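Local coordinates for Succinylglutamatedesuccinylase/aspartoacylase (Rhodobacter sphaeroides 2.4.1, PDB 3CDX), which probably hydrolyses carbon-nitrogen bonds in linear amides, as its family of metal-dependent deacylases does, and here holds a calcium ion in its metal site, at residues S74-R79 and V89-A94; T104-S107 and R112-N115; R174-A179 and T258-V263; G216-V221 and T281-E286; G295-V300 and A306-L311. One frame throughout, in Å; residues are numbered along the deposited sequence.

Overall arrangement
From the N terminus, contact 1 comes first. It closes the short connection from helix 68-79 back to strand 87-92 in the core of the catalytic domain. Contact 2 follows in series and closes the loop T104-N115 beside the metal site. Contacts 3 and 4 span longer stretches and cross, because their segments alternate along the chain. Contact 3 ties helix 169-182 to strand 259-271. Contact 4 joins the loop after strand 209-214 to the loop after strand 276-280. Contact 5 closes last, as a beta hairpin about 44 Å from contact 1, centre to centre. It touches contact 4, where T281 packs on W296 and G295. Contacts 1, 4 and 5 all reach the second subunit.

Contact 1 (S74-R79 and V89-A94); sequences SDLARR and VIMLPA
M91, on strand 87-92, lies against A77 and L76 of helix 68-79. Its CB starts close to the helix, 4.1 Å from A77 CB. CG anti to the carbonyl carbon (chi1 -68°) then carries the chain on along the helix side. The sulfur does most of the touching. M91 SD comes to 3.6 Å from A77 CA. It also meets L76 CG at 4.0 Å, the two long side chains crossing at about a right angle. At the tip the chain bends (chi3 -65°), and M91 CE folds back to 3.8 Å from A77 CA. A77 is thus touched by CB, SD and CE of one methionine. Further along, P93 packs on the preceding turn of the helix, with P93 CB 3.4 Å from S74 N. The hydroxyl of S74 bonds back to the carbonyl oxygen of Q70. L76 also touches helix 223-239, and S74 packs on V300 of the second subunit. Strand 87-92 runs between strand 40-50, antiparallel to it, and strand 55-60, parallel to it. Helix 68-79 lies on the M91 side of these strands, and forms a beta-alpha-beta unit with strands 55-60 and 87-92.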
# COMPACT_ATOMS: atom_id res chain seq x y z
N SER A 74 -3.91 27.90 -17.74
CA SER A 74 -2.85 28.58 -17.00
C SER A 74 -2.09 29.55 -17.88
O SER A 74 -1.66 30.62 -17.43
CB SER A 74 -1.90 27.58 -16.31
OG SER A 74 -1.07 26.93 -17.24
N ASP A 75 -1.92 29.17 -19.15
CA ASP A 75 -1.33 30.08 -20.14
C ASP A 75 -2.18 31.36 -20.30
O ASP A 75 -1.66 32.47 -20.27
CB ASP A 75 -1.14 29.32 -21.47
CG ASP A 75 -0.59 30.22 -22.59
OD1 ASP A 75 0.60 30.59 -22.50
OD2 ASP A 75 -1.35 30.52 -23.56
N LEU A 76 -3.51 31.20 -20.45
CA LEU A 76 -4.39 32.36 -20.65
C LEU A 76 -4.39 33.20 -19.40
O LEU A 76 -4.36 34.45 -19.46
CB LEU A 76 -5.81 31.95 -21.07
CG LEU A 76 -6.82 33.09 -21.35
CD1 LEU A 76 -6.32 34.07 -22.45
CD2 LEU A 76 -8.23 32.55 -21.65
N ALA A 77 -4.36 32.51 -18.25
CA ALA A 77 -4.40 33.18 -16.96
C ALA A 77 -3.19 34.08 -16.75
O ALA A 77 -3.29 35.13 -16.11
CB ALA A 77 -4.55 32.15 -15.78
N ARG A 78 -2.05 33.65 -17.28
CA ARG A 78 -0.82 34.42 -17.12
C ARG A 78 -0.78 35.68 -18.03
O ARG A 78 -0.18 36.68 -17.65
CB ARG A 78 0.42 33.52 -17.39
CG ARG A 78 1.76 34.19 -17.09
CD ARG A 78 2.96 33.22 -17.23
NE ARG A 78 2.99 32.54 -18.52
CZ ARG A 78 3.53 33.06 -19.62
NH1 ARG A 78 4.07 34.27 -19.58
NH2 ARG A 78 3.50 32.39 -20.76
N ARG A 79 -1.41 35.57 -19.20
CA ARG A 79 -1.31 36.57 -20.28
C ARG A 79 -2.45 37.60 -20.30
O ARG A 79 -2.20 38.78 -20.55
CB ARG A 79 -1.28 35.88 -21.64
CG ARG A 79 0.03 35.18 -22.00
CD ARG A 79 -0.12 34.43 -23.36
NE ARG A 79 0.87 33.36 -23.55
CZ ARG A 79 1.21 32.82 -24.73
NH1 ARG A 79 0.65 33.24 -25.87
NH2 ARG A 79 2.13 31.86 -24.77
N VAL A 89 -13.69 37.05 -16.40
CA VAL A 89 -13.08 35.74 -16.68
C VAL A 89 -12.50 35.16 -15.36
O VAL A 89 -11.66 35.79 -14.72
CB VAL A 89 -11.98 35.81 -17.75
CG1 VAL A 89 -11.48 34.40 -18.13
CG2 VAL A 89 -12.50 36.57 -19.02
N ILE A 90 -13.02 34.00 -14.97
CA ILE A 90 -12.51 33.22 -13.83
C ILE A 90 -11.84 31.94 -14.34
O ILE A 90 -12.46 31.14 -15.05
CB ILE A 90 -13.65 32.92 -12.85
CG1 ILE A 90 -14.28 34.25 -12.38
CG2 ILE A 90 -13.15 32.04 -11.61
CD1 ILE A 90 -15.63 34.11 -11.75
N MET A 91 -10.57 31.74 -13.96
CA MET A 91 -9.70 30.68 -14.51
C MET A 91 -9.12 29.82 -13.40
O MET A 91 -8.41 30.33 -12.55
CB MET A 91 -8.56 31.29 -15.36
CG MET A 91 -9.11 31.96 -16.67
SD MET A 91 -8.00 33.14 -17.52
CE MET A 91 -7.95 34.42 -16.25
N LEU A 92 -9.52 28.54 -13.37
CA LEU A 92 -8.97 27.54 -12.43
C LEU A 92 -8.39 26.47 -13.28
O LEU A 92 -9.09 25.53 -13.60
CB LEU A 92 -10.04 26.95 -11.47
CG LEU A 92 -10.47 27.89 -10.34
CD1 LEU A 92 -11.49 28.93 -10.85
CD2 LEU A 92 -11.05 27.17 -9.12
N PRO A 93 -7.11 26.61 -13.68
CA PRO A 93 -6.53 25.64 -14.61
C PRO A 93 -6.24 24.30 -13.97
O PRO A 93 -6.05 23.33 -14.68
CB PRO A 93 -5.19 26.28 -14.98
CG PRO A 93 -4.83 27.09 -13.77
CD PRO A 93 -6.14 27.67 -13.31
N ALA A 94 -6.18 24.25 -12.66
CA ALA A 94 -5.67 23.06 -11.98
C ALA A 94 -6.47 22.79 -10.71
O ALA A 94 -6.01 23.04 -9.63
CB ALA A 94 -4.18 23.24 -11.68

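Contact 2 (T104-S107 and R112-N115); sequences TRLS and RDIN
R105 and D113 form a salt bridge across a tight loop, and D113 also makes an Asx turn. In that turn D113 OD1 accepts from N115 N at 3.0 Å. The same oxygen bonds to NE2 of H63, a ligand of the calcium ion, so D113 is a second-shell residue of the metal site. With CG anti to the backbone N (chi1 -174°), D113 sends its carboxylate toward R105, and OD2 takes R105 NE at 3.1 Å. The donor stands above the carboxylate plane, and the guanidinium and carboxylate planes are 84° apart. S32 of the third subunit places its OG near both groups and bonds to each. With an alanine in place of D113, H63 NE2, R105 NE and S32 OG of the third subunit would probably each lose a partner. R105 also lies close to E66, another calcium ligand.

Several backbone atoms are paired too. R112 O receives S107 N at 2.9 Å, with an N-H...O angle of 159°. It also accepts a hydrogen bond from a bound water. That water donates to R105 O and accepts from I114 N, so it links the two arms of the loop by three bonds. L106 O is met by T104 OG1 at 2.6 Å, and S107 OG bonds to V109 N. Beside the salt bridge, L106 CD2 rests on D113 CB at 3.7 Å.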
# COMPACT_ATOMS: atom_id res chain seq x y z
N THR A 104 -3.02 11.39 -11.57
CA THR A 104 -4.06 10.37 -11.62
C THR A 104 -5.44 10.98 -11.81
O THR A 104 -5.64 12.15 -11.53
CB THR A 104 -4.08 9.45 -10.33
OG1 THR A 104 -4.24 10.27 -9.17
CG2 THR A 104 -2.79 8.66 -10.19
N ARG A 105 -6.38 10.16 -12.28
CA ARG A 105 -7.80 10.50 -12.35
C ARG A 105 -8.40 10.61 -10.96
O ARG A 105 -9.08 11.62 -10.67
CB ARG A 105 -8.54 9.43 -13.13
CG ARG A 105 -9.98 9.82 -13.45
CD ARG A 105 -10.67 8.67 -14.18
NE ARG A 105 -12.09 8.94 -14.38
CZ ARG A 105 -12.58 9.61 -15.42
NH1 ARG A 105 -11.77 10.10 -16.35
NH2 ARG A 105 -13.88 9.81 -15.51
N LEU A 106 -8.18 9.58 -10.12
CA LEU A 106 -8.73 9.50 -8.76
C LEU A 106 -7.82 10.23 -7.80
O LEU A 106 -6.61 10.36 -8.06
CB LEU A 106 -8.83 8.02 -8.27
CG LEU A 106 -9.54 7.00 -9.19
CD1 LEU A 106 -9.86 5.68 -8.46
CD2 LEU A 106 -10.78 7.59 -9.80
N SER A 107 -8.39 10.69 -6.70
CA SER A 107 -7.66 11.45 -5.69
C SER A 107 -6.77 10.57 -4.83
O SER A 107 -7.26 9.60 -4.24
CB SER A 107 -8.66 12.14 -4.76
OG SER A 107 -8.00 12.94 -3.79
N ARG A 112 -11.26 9.18 -4.20
CA ARG A 112 -12.45 9.47 -4.97
C ARG A 112 -12.20 9.99 -6.40
O ARG A 112 -11.24 10.71 -6.68
CB ARG A 112 -13.39 10.46 -4.24
CG ARG A 112 -14.00 9.94 -2.87
CD ARG A 112 -14.84 8.65 -2.98
NE ARG A 112 -16.14 8.83 -3.67
CZ ARG A 112 -17.26 9.34 -3.13
NH1 ARG A 112 -18.37 9.44 -3.87
NH2 ARG A 112 -17.29 9.75 -1.85
N ASP A 113 -13.12 9.64 -7.29
CA ASP A 113 -13.23 10.34 -8.56
C ASP A 113 -14.06 11.58 -8.25
O ASP A 113 -15.25 11.47 -8.01
CB ASP A 113 -13.94 9.48 -9.58
CG ASP A 113 -13.94 10.11 -10.98
OD1 ASP A 113 -13.94 11.36 -11.08
OD2 ASP A 113 -13.92 9.32 -11.96
N ILE A 114 -13.43 12.74 -8.23
CA ILE A 114 -14.14 13.95 -7.82
C ILE A 114 -15.36 14.21 -8.68
O ILE A 114 -16.33 14.82 -8.21
CB ILE A 114 -13.20 15.18 -7.80
CG1 ILE A 114 -13.86 16.40 -7.14
CG2 ILE A 114 -12.72 15.50 -9.22
CD1 ILE A 114 -12.83 17.57 -6.78
N ASN A 115 -15.33 13.75 -9.94
CA ASN A 115 -16.42 13.96 -10.87
C ASN A 115 -17.51 12.91 -10.74
O ASN A 115 -18.36 12.77 -11.61
CB ASN A 115 -15.90 14.00 -12.30
CG ASN A 115 -16.41 15.20 -13.09
OD1 ASN A 115 -16.90 16.18 -12.52
ND2 ASN A 115 -16.26 15.13 -14.44
O HOH W 1 -10.56 12.78 -8.44

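Contact 3 (R174-A179 and T258-V263); sequences RTLAAA and TRHMMV
H260 turns the face of its imidazole to L176, and these two residues bury more surface here than any others. L176 CD2 sits over one ring face, 4.1 Å from the ring centroid and 24° off its normal. This is a CH-pi contact, offset toward the rim of the ring. The ring atom nearest to L176 CD2 is H260 CE1, at 3.8 Å. L176 has CG anti to its carbonyl carbon; chi1 (-73°) and chi2 (167°) together carry CD2 off the helix side and over the ring. The carbonyl oxygen of L176 also approaches H260 CE1, at 3.8 Å. The ring is held at both nitrogens: NE2 bonds to E180 OE2 and ND1 to ND2 of N187. These two bonds probably fix its rotation under the leucine.

A179 is the third main residue. Its methyl faces the strand and touches N187. A water donates to A179 O at 2.8 Å and makes a weak, longer bond to the hydroxyl of T258, whose stronger partner is A184 O. Strand 259-271 pairs in parallel with strand 186-189, which follows helix 169-182. The arrangement is that of a helix laid on a sheet, as in alpha/beta hydrolytic domains of the zinc exopeptidase clan.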
# COMPACT_ATOMS: atom_id res chain seq x y z
N ARG A 174 -28.46 27.78 -27.80
CA ARG A 174 -27.47 28.62 -27.18
C ARG A 174 -26.17 27.85 -26.89
O ARG A 174 -25.08 28.38 -27.08
CB ARG A 174 -28.02 29.20 -25.90
CG ARG A 174 -27.35 30.50 -25.59
CD ARG A 174 -27.86 31.17 -24.35
NE ARG A 174 -26.88 32.17 -23.95
CZ ARG A 174 -26.74 32.64 -22.72
NH1 ARG A 174 -27.55 32.18 -21.75
NH2 ARG A 174 -25.80 33.54 -22.45
N THR A 175 -26.31 26.62 -26.43
CA THR A 175 -25.16 25.76 -26.16
C THR A 175 -24.51 25.28 -27.47
O THR A 175 -23.29 25.38 -27.62
CB THR A 175 -25.51 24.58 -25.22
OG1 THR A 175 -26.28 25.06 -24.10
CG2 THR A 175 -24.20 23.86 -24.74
N LEU A 176 -25.32 24.85 -28.43
CA LEU A 176 -24.80 24.49 -29.78
C LEU A 176 -23.97 25.60 -30.41
O LEU A 176 -22.90 25.36 -30.99
CB LEU A 176 -25.94 24.09 -30.71
CG LEU A 176 -26.59 22.73 -30.45
CD1 LEU A 176 -27.88 22.62 -31.25
CD2 LEU A 176 -25.63 21.58 -30.78
N ALA A 177 -24.43 26.82 -30.23
CA ALA A 177 -23.74 27.98 -30.78
C ALA A 177 -22.41 28.23 -30.10
O ALA A 177 -21.47 28.71 -30.73
CB ALA A 177 -24.62 29.21 -30.64
N ALA A 178 -22.33 27.97 -28.79
CA ALA A 178 -21.08 28.19 -28.08
C ALA A 178 -20.07 27.12 -28.51
O ALA A 178 -18.89 27.41 -28.69
CB ALA A 178 -21.31 28.20 -26.55
N ALA A 179 -20.56 25.88 -28.66
CA ALA A 179 -19.74 24.79 -29.19
C ALA A 179 -19.15 25.16 -30.56
O ALA A 179 -17.95 25.00 -30.78
CB ALA A 179 -20.53 23.51 -29.26
N THR A 258 -16.96 23.53 -37.02
CA THR A 258 -17.24 22.37 -36.22
C THR A 258 -18.34 21.52 -36.84
O THR A 258 -19.32 22.05 -37.34
CB THR A 258 -17.74 22.88 -34.83
OG1 THR A 258 -16.69 23.62 -34.19
CG2 THR A 258 -18.24 21.78 -33.92
N ARG A 259 -18.16 20.20 -36.77
CA ARG A 259 -19.18 19.24 -37.22
C ARG A 259 -19.85 18.60 -35.98
O ARG A 259 -19.16 18.05 -35.08
CB ARG A 259 -18.55 18.19 -38.17
CG ARG A 259 -19.54 17.17 -38.86
CD ARG A 259 -18.80 16.20 -39.84
NE ARG A 259 -19.50 14.90 -40.02
CZ ARG A 259 -18.95 13.77 -40.52
NH1 ARG A 259 -17.69 13.74 -40.96
NH2 ARG A 259 -19.67 12.64 -40.61
N HIS A 260 -21.18 18.70 -35.91
CA HIS A 260 -21.90 18.20 -34.77
C HIS A 260 -22.20 16.72 -34.94
O HIS A 260 -22.65 16.25 -36.00
CB HIS A 260 -23.22 18.94 -34.52
CG HIS A 260 -23.10 20.40 -34.23
ND1 HIS A 260 -22.57 20.90 -33.06
CD2 HIS A 260 -23.51 21.48 -34.94
CE1 HIS A 260 -22.62 22.22 -33.08
NE2 HIS A 260 -23.18 22.60 -34.21
N MET A 261 -22.00 16.00 -33.86
CA MET A 261 -22.13 14.58 -33.86
C MET A 261 -22.84 14.26 -32.58
O MET A 261 -23.14 15.15 -31.77
CB MET A 261 -20.72 13.95 -33.90
CG MET A 261 -19.77 14.64 -34.91
SD MET A 261 -20.18 14.17 -36.65
CE MET A 261 -19.67 12.45 -36.69
N MET A 262 -23.08 12.96 -32.38
CA MET A 262 -23.84 12.51 -31.26
C MET A 262 -23.51 11.06 -30.96
O MET A 262 -23.06 10.30 -31.83
CB MET A 262 -25.37 12.72 -31.49
CG MET A 262 -26.03 11.97 -32.68
SD MET A 262 -27.89 12.24 -32.84
CE MET A 262 -28.49 11.55 -31.35
N VAL A 263 -23.73 10.70 -29.70
CA VAL A 263 -23.63 9.37 -29.21
C VAL A 263 -24.93 9.11 -28.46
O VAL A 263 -25.22 9.79 -27.47
CB VAL A 263 -22.43 9.19 -28.23
CG1 VAL A 263 -22.47 7.79 -27.64
CG2 VAL A 263 -21.09 9.43 -28.94
O HOH W 2 -16.42 22.70 -30.94

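Contact 4 (G216-V221 and T281-E286); sequences GGWGRV and THYVGE
W218 points the edge of its six-membered ring at Y283, and this one pair makes up the close-packed part of the contact. W218 CH2 lies 3.6 Å from Y283 CE1 and 3.7 Å from Y283 CD1. With CG anti to its carbonyl carbon (chi1 -63°), Y283 brings these two atoms to the indole edge. The pair is an offset edge-to-face stack, with centroids 5.5 Å apart and planes at 85°. Both rings are held at their polar ends. W218 NE1 bonds to A322 O, and Y283 OH bonds to I223 N of the second subunit. On its own side, W218 CE3 lies 3.6 Å above one face of the R220 guanidinium. The indole also makes a cation-pi contact with R220 of the second subunit. Replacing W218 by an alanine is likely to leave the Y283 ring without its edge partner, A322 O without its donor and the R220 guanidinium without the ring over it.

Away from the rings the segments part. Y283-E286 is a type II turn whose G285 is exposed. Here E286 OE1 takes two donors, H282 ND1 at 3.1 Å and Y283 N at 3.2 Å. On the other segment, G217-R220 is a type I' turn closed by R220 N to G217 O. An offset edge-to-face pair thus joins the loop after strand 209-214 to the loop after strand 276-280, at the interface with the second subunit.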
# COMPACT_ATOMS: atom_id res chain seq x y z
N GLY A 216 -7.84 14.74 -25.96
CA GLY A 216 -6.76 13.78 -26.04
C GLY A 216 -6.84 12.68 -25.01
O GLY A 216 -7.93 12.18 -24.68
N GLY A 217 -5.67 12.28 -24.50
CA GLY A 217 -5.62 11.09 -23.66
C GLY A 217 -4.33 10.32 -23.87
O GLY A 217 -3.29 10.92 -24.07
N TRP A 218 -4.41 8.99 -23.76
CA TRP A 218 -3.26 8.08 -23.89
C TRP A 218 -2.11 8.41 -22.89
O TRP A 218 -0.91 8.15 -23.19
CB TRP A 218 -2.74 8.08 -25.33
CG TRP A 218 -3.40 7.07 -26.25
CD1 TRP A 218 -4.31 6.09 -25.90
CD2 TRP A 218 -3.16 6.91 -27.65
NE1 TRP A 218 -4.64 5.34 -27.01
CE2 TRP A 218 -3.95 5.82 -28.09
CE3 TRP A 218 -2.35 7.59 -28.57
CZ2 TRP A 218 -3.95 5.38 -29.42
CZ3 TRP A 218 -2.35 7.15 -29.90
CH2 TRP A 218 -3.13 6.06 -30.31
N GLY A 219 -2.46 9.00 -21.76
CA GLY A 219 -1.47 9.32 -20.72
C GLY A 219 -0.53 10.46 -21.09
O GLY A 219 0.35 10.82 -20.29
N ARG A 220 -0.72 11.03 -22.30
CA ARG A 220 0.23 11.96 -22.90
C ARG A 220 -0.38 13.34 -23.19
O ARG A 220 -1.60 13.54 -23.02
CB ARG A 220 0.83 11.34 -24.19
CG ARG A 220 -0.18 10.91 -25.31
CD ARG A 220 -0.63 12.08 -26.18
NE ARG A 220 -1.16 11.71 -27.52
CZ ARG A 220 -2.46 11.51 -27.79
NH1 ARG A 220 -3.42 11.59 -26.82
NH2 ARG A 220 -2.81 11.18 -29.03
N VAL A 221 0.47 14.27 -23.66
CA VAL A 221 0.05 15.60 -24.06
C VAL A 221 -0.15 15.61 -25.59
O VAL A 221 0.78 15.27 -26.36
CB VAL A 221 1.06 16.69 -23.64
CG1 VAL A 221 0.64 18.07 -24.19
CG2 VAL A 221 1.17 16.79 -22.12
N THR A 281 -8.20 -2.03 -34.57
CA THR A 281 -8.06 -1.86 -36.00
C THR A 281 -8.05 -0.40 -36.41
O THR A 281 -7.59 -0.10 -37.50
CB THR A 281 -9.20 -2.59 -36.80
OG1 THR A 281 -10.47 -2.14 -36.35
CG2 THR A 281 -9.13 -4.05 -36.61
N HIS A 282 -8.55 0.50 -35.56
CA HIS A 282 -8.64 1.95 -35.89
C HIS A 282 -8.32 2.84 -34.71
O HIS A 282 -8.55 2.43 -33.55
CB HIS A 282 -10.08 2.32 -36.32
CG HIS A 282 -10.48 1.70 -37.61
ND1 HIS A 282 -10.24 2.30 -38.83
CD2 HIS A 282 -11.05 0.50 -37.88
CE1 HIS A 282 -10.67 1.52 -39.80
NE2 HIS A 282 -11.17 0.42 -39.25
N TYR A 283 -7.86 4.06 -35.01
CA TYR A 283 -7.73 5.13 -34.01
C TYR A 283 -8.90 6.08 -34.01
O TYR A 283 -9.66 6.13 -34.99
CB TYR A 283 -6.50 5.98 -34.27
CG TYR A 283 -5.20 5.24 -34.14
CD1 TYR A 283 -4.97 4.38 -33.04
CD2 TYR A 283 -4.21 5.39 -35.11
CE1 TYR A 283 -3.76 3.70 -32.92
CE2 TYR A 283 -3.01 4.71 -35.00
CZ TYR A 283 -2.78 3.88 -33.92
OH TYR A 283 -1.57 3.22 -33.83
N VAL A 284 -9.01 6.87 -32.95
CA VAL A 284 -9.99 7.96 -32.90
C VAL A 284 -9.89 8.83 -34.15
O VAL A 284 -8.78 9.02 -34.69
CB VAL A 284 -9.89 8.82 -31.60
CG1 VAL A 284 -10.15 7.88 -30.41
CG2 VAL A 284 -8.55 9.56 -31.48
N GLY A 285 -11.03 9.32 -34.62
CA GLY A 285 -11.04 10.19 -35.80
C GLY A 285 -11.24 9.41 -37.08
O GLY A 285 -11.46 9.98 -38.15
N GLU A 286 -11.19 8.10 -37.00
CA GLU A 286 -11.32 7.31 -38.24
C GLU A 286 -12.74 6.85 -38.50
O GLU A 286 -13.50 6.52 -37.58
CB GLU A 286 -10.30 6.15 -38.24
CG GLU A 286 -8.82 6.66 -38.23
CD GLU A 286 -7.76 5.56 -38.24
OE1 GLU A 286 -8.08 4.36 -38.18
OE2 GLU A 286 -6.57 5.90 -38.30

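Contact 5 (G295-V300 and A306-L311); sequences GWIHFV and APLELL
G295 to I297 pair with L308 to L310 through three main-chain hydrogen bonds. I297 N gives to L308 O at 2.8 Å, and L308 N returns to I297 O at 2.7 Å. The bond from L310 N to G295 O is 2.9 Å long and nearly straight (175°). Between these pairs, W296 and E309 form a non-hydrogen-bonded pair. The indole and the extended E309 chain (chi1 -170°, chi2 -175°) lie alongside, pointing the same way, with W296 CD1 3.8 Å from E309 CB. P307 comes in at the strand end. P307 CB sits over one face of the H298 ring, 4.0 Å from its centroid, as a CH-pi contact. It also meets W296 CB at 3.8 Å.

These strands, 293-298 and 308-311, make an antiparallel beta hairpin in a four-stranded sheet, with strand 308-311 at its margin within the chain. On the face that carries I297, L308 and L310, the side chains pack on one another and on P273. I297 CD1 reaches L310 CD1 at 4.3 Å. Beyond the strand, F299 brings CE2 to 4.0 Å from L308 CB, with A306 O at its ring edge.

Outer partners hold the polar ends. H298 NE2 bonds to E279 OE1 of strand 276-280, and E309 OE2 bonds to T293 OG1. A306 and P307 pack on R78 of the second subunit, and H298 on I71 of that subunit.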
# COMPACT_ATOMS: atom_id res chain seq x y z
N GLY A 295 -11.29 -4.94 -33.51
CA GLY A 295 -10.02 -5.42 -32.97
C GLY A 295 -10.23 -6.77 -32.34
O GLY A 295 -11.30 -7.36 -32.52
N TRP A 296 -9.23 -7.26 -31.62
CA TRP A 296 -9.18 -8.61 -31.07
C TRP A 296 -8.61 -8.59 -29.65
O TRP A 296 -7.65 -7.86 -29.35
CB TRP A 296 -8.24 -9.53 -31.90
CG TRP A 296 -8.59 -9.67 -33.34
CD1 TRP A 296 -9.41 -10.64 -33.89
CD2 TRP A 296 -8.16 -8.84 -34.42
NE1 TRP A 296 -9.49 -10.45 -35.25
CE2 TRP A 296 -8.75 -9.35 -35.60
CE3 TRP A 296 -7.31 -7.72 -34.51
CZ2 TRP A 296 -8.52 -8.79 -36.86
CZ3 TRP A 296 -7.10 -7.14 -35.72
CH2 TRP A 296 -7.70 -7.67 -36.90
N ILE A 297 -9.19 -9.42 -28.79
CA ILE A 297 -8.65 -9.58 -27.45
C ILE A 297 -7.83 -10.84 -27.49
O ILE A 297 -8.38 -11.93 -27.73
CB ILE A 297 -9.75 -9.73 -26.40
CG1 ILE A 297 -10.58 -8.45 -26.28
CG2 ILE A 297 -9.15 -10.22 -25.10
CD1 ILE A 297 -11.80 -8.57 -25.30
N HIS A 298 -6.52 -10.68 -27.27
CA HIS A 298 -5.57 -11.77 -27.27
C HIS A 298 -5.49 -12.33 -25.87
O HIS A 298 -5.60 -11.57 -24.87
CB HIS A 298 -4.19 -11.26 -27.76
CG HIS A 298 -4.18 -10.75 -29.17
ND1 HIS A 298 -3.79 -11.53 -30.24
CD2 HIS A 298 -4.53 -9.55 -29.69
CE1 HIS A 298 -3.89 -10.82 -31.36
NE2 HIS A 298 -4.34 -9.62 -31.06
N PHE A 299 -5.34 -13.67 -25.79
CA PHE A 299 -5.13 -14.37 -24.52
C PHE A 299 -3.69 -14.87 -24.45
O PHE A 299 -3.40 -16.07 -24.63
CB PHE A 299 -6.19 -15.47 -24.32
CG PHE A 299 -7.59 -14.93 -24.48
CD1 PHE A 299 -8.17 -14.15 -23.46
CD2 PHE A 299 -8.28 -15.11 -25.68
CE1 PHE A 299 -9.45 -13.58 -23.62
CE2 PHE A 299 -9.57 -14.58 -25.85
CZ PHE A 299 -10.16 -13.81 -24.83
N VAL A 300 -2.79 -13.92 -24.18
CA VAL A 300 -1.35 -14.23 -24.28
C VAL A 300 -0.87 -15.15 -23.19
O VAL A 300 0.23 -15.68 -23.29
CB VAL A 300 -0.47 -12.96 -24.35
CG1 VAL A 300 -0.93 -12.09 -25.51
CG2 VAL A 300 -0.47 -12.21 -23.00
N ALA A 306 -7.11 -18.87 -29.85
CA ALA A 306 -7.40 -17.78 -30.77
C ALA A 306 -7.93 -16.55 -30.06
O ALA A 306 -8.69 -16.65 -29.11
CB ALA A 306 -8.42 -18.22 -31.86
N PRO A 307 -7.53 -15.36 -30.55
CA PRO A 307 -8.05 -14.12 -29.97
C PRO A 307 -9.55 -13.93 -30.22
O PRO A 307 -10.12 -14.46 -31.19
CB PRO A 307 -7.25 -13.04 -30.67
CG PRO A 307 -6.79 -13.66 -31.93
CD PRO A 307 -6.56 -15.10 -31.63
N LEU A 308 -10.18 -13.15 -29.36
CA LEU A 308 -11.60 -12.90 -29.52
C LEU A 308 -11.84 -11.65 -30.37
O LEU A 308 -11.52 -10.54 -29.95
CB LEU A 308 -12.28 -12.81 -28.15
CG LEU A 308 -13.77 -12.51 -28.07
CD1 LEU A 308 -14.60 -13.74 -28.57
CD2 LEU A 308 -14.13 -12.17 -26.60
N GLU A 309 -12.44 -11.85 -31.55
CA GLU A 309 -12.80 -10.74 -32.44
C GLU A 309 -13.97 -9.91 -31.90
O GLU A 309 -15.01 -10.48 -31.50
CB GLU A 309 -13.19 -11.28 -33.82
CG GLU A 309 -13.35 -10.17 -34.91
CD GLU A 309 -13.86 -10.74 -36.26
OE1 GLU A 309 -14.17 -11.94 -36.30
OE2 GLU A 309 -13.95 -9.99 -37.25
N LEU A 310 -13.81 -8.58 -31.90
CA LEU A 310 -14.91 -7.63 -31.57
C LEU A 310 -15.33 -6.86 -32.80
O LEU A 310 -14.47 -6.49 -33.60
CB LEU A 310 -14.49 -6.59 -30.50
CG LEU A 310 -13.93 -7.12 -29.17
CD1 LEU A 310 -13.87 -6.07 -28.07
CD2 LEU A 310 -14.72 -8.35 -28.69
N LEU A 311 -16.63 -6.57 -32.93
CA LEU A 311 -17.15 -5.81 -34.08
C LEU A 311 -17.75 -4.47 -33.64
O LEU A 311 -18.36 -4.40 -32.58
CB LEU A 311 -18.24 -6.61 -34.83
CG LEU A 311 -17.95 -8.07 -35.17
CD1 LEU A 311 -19.20 -8.69 -35.84
CD2 LEU A 311 -16.72 -8.19 -36.06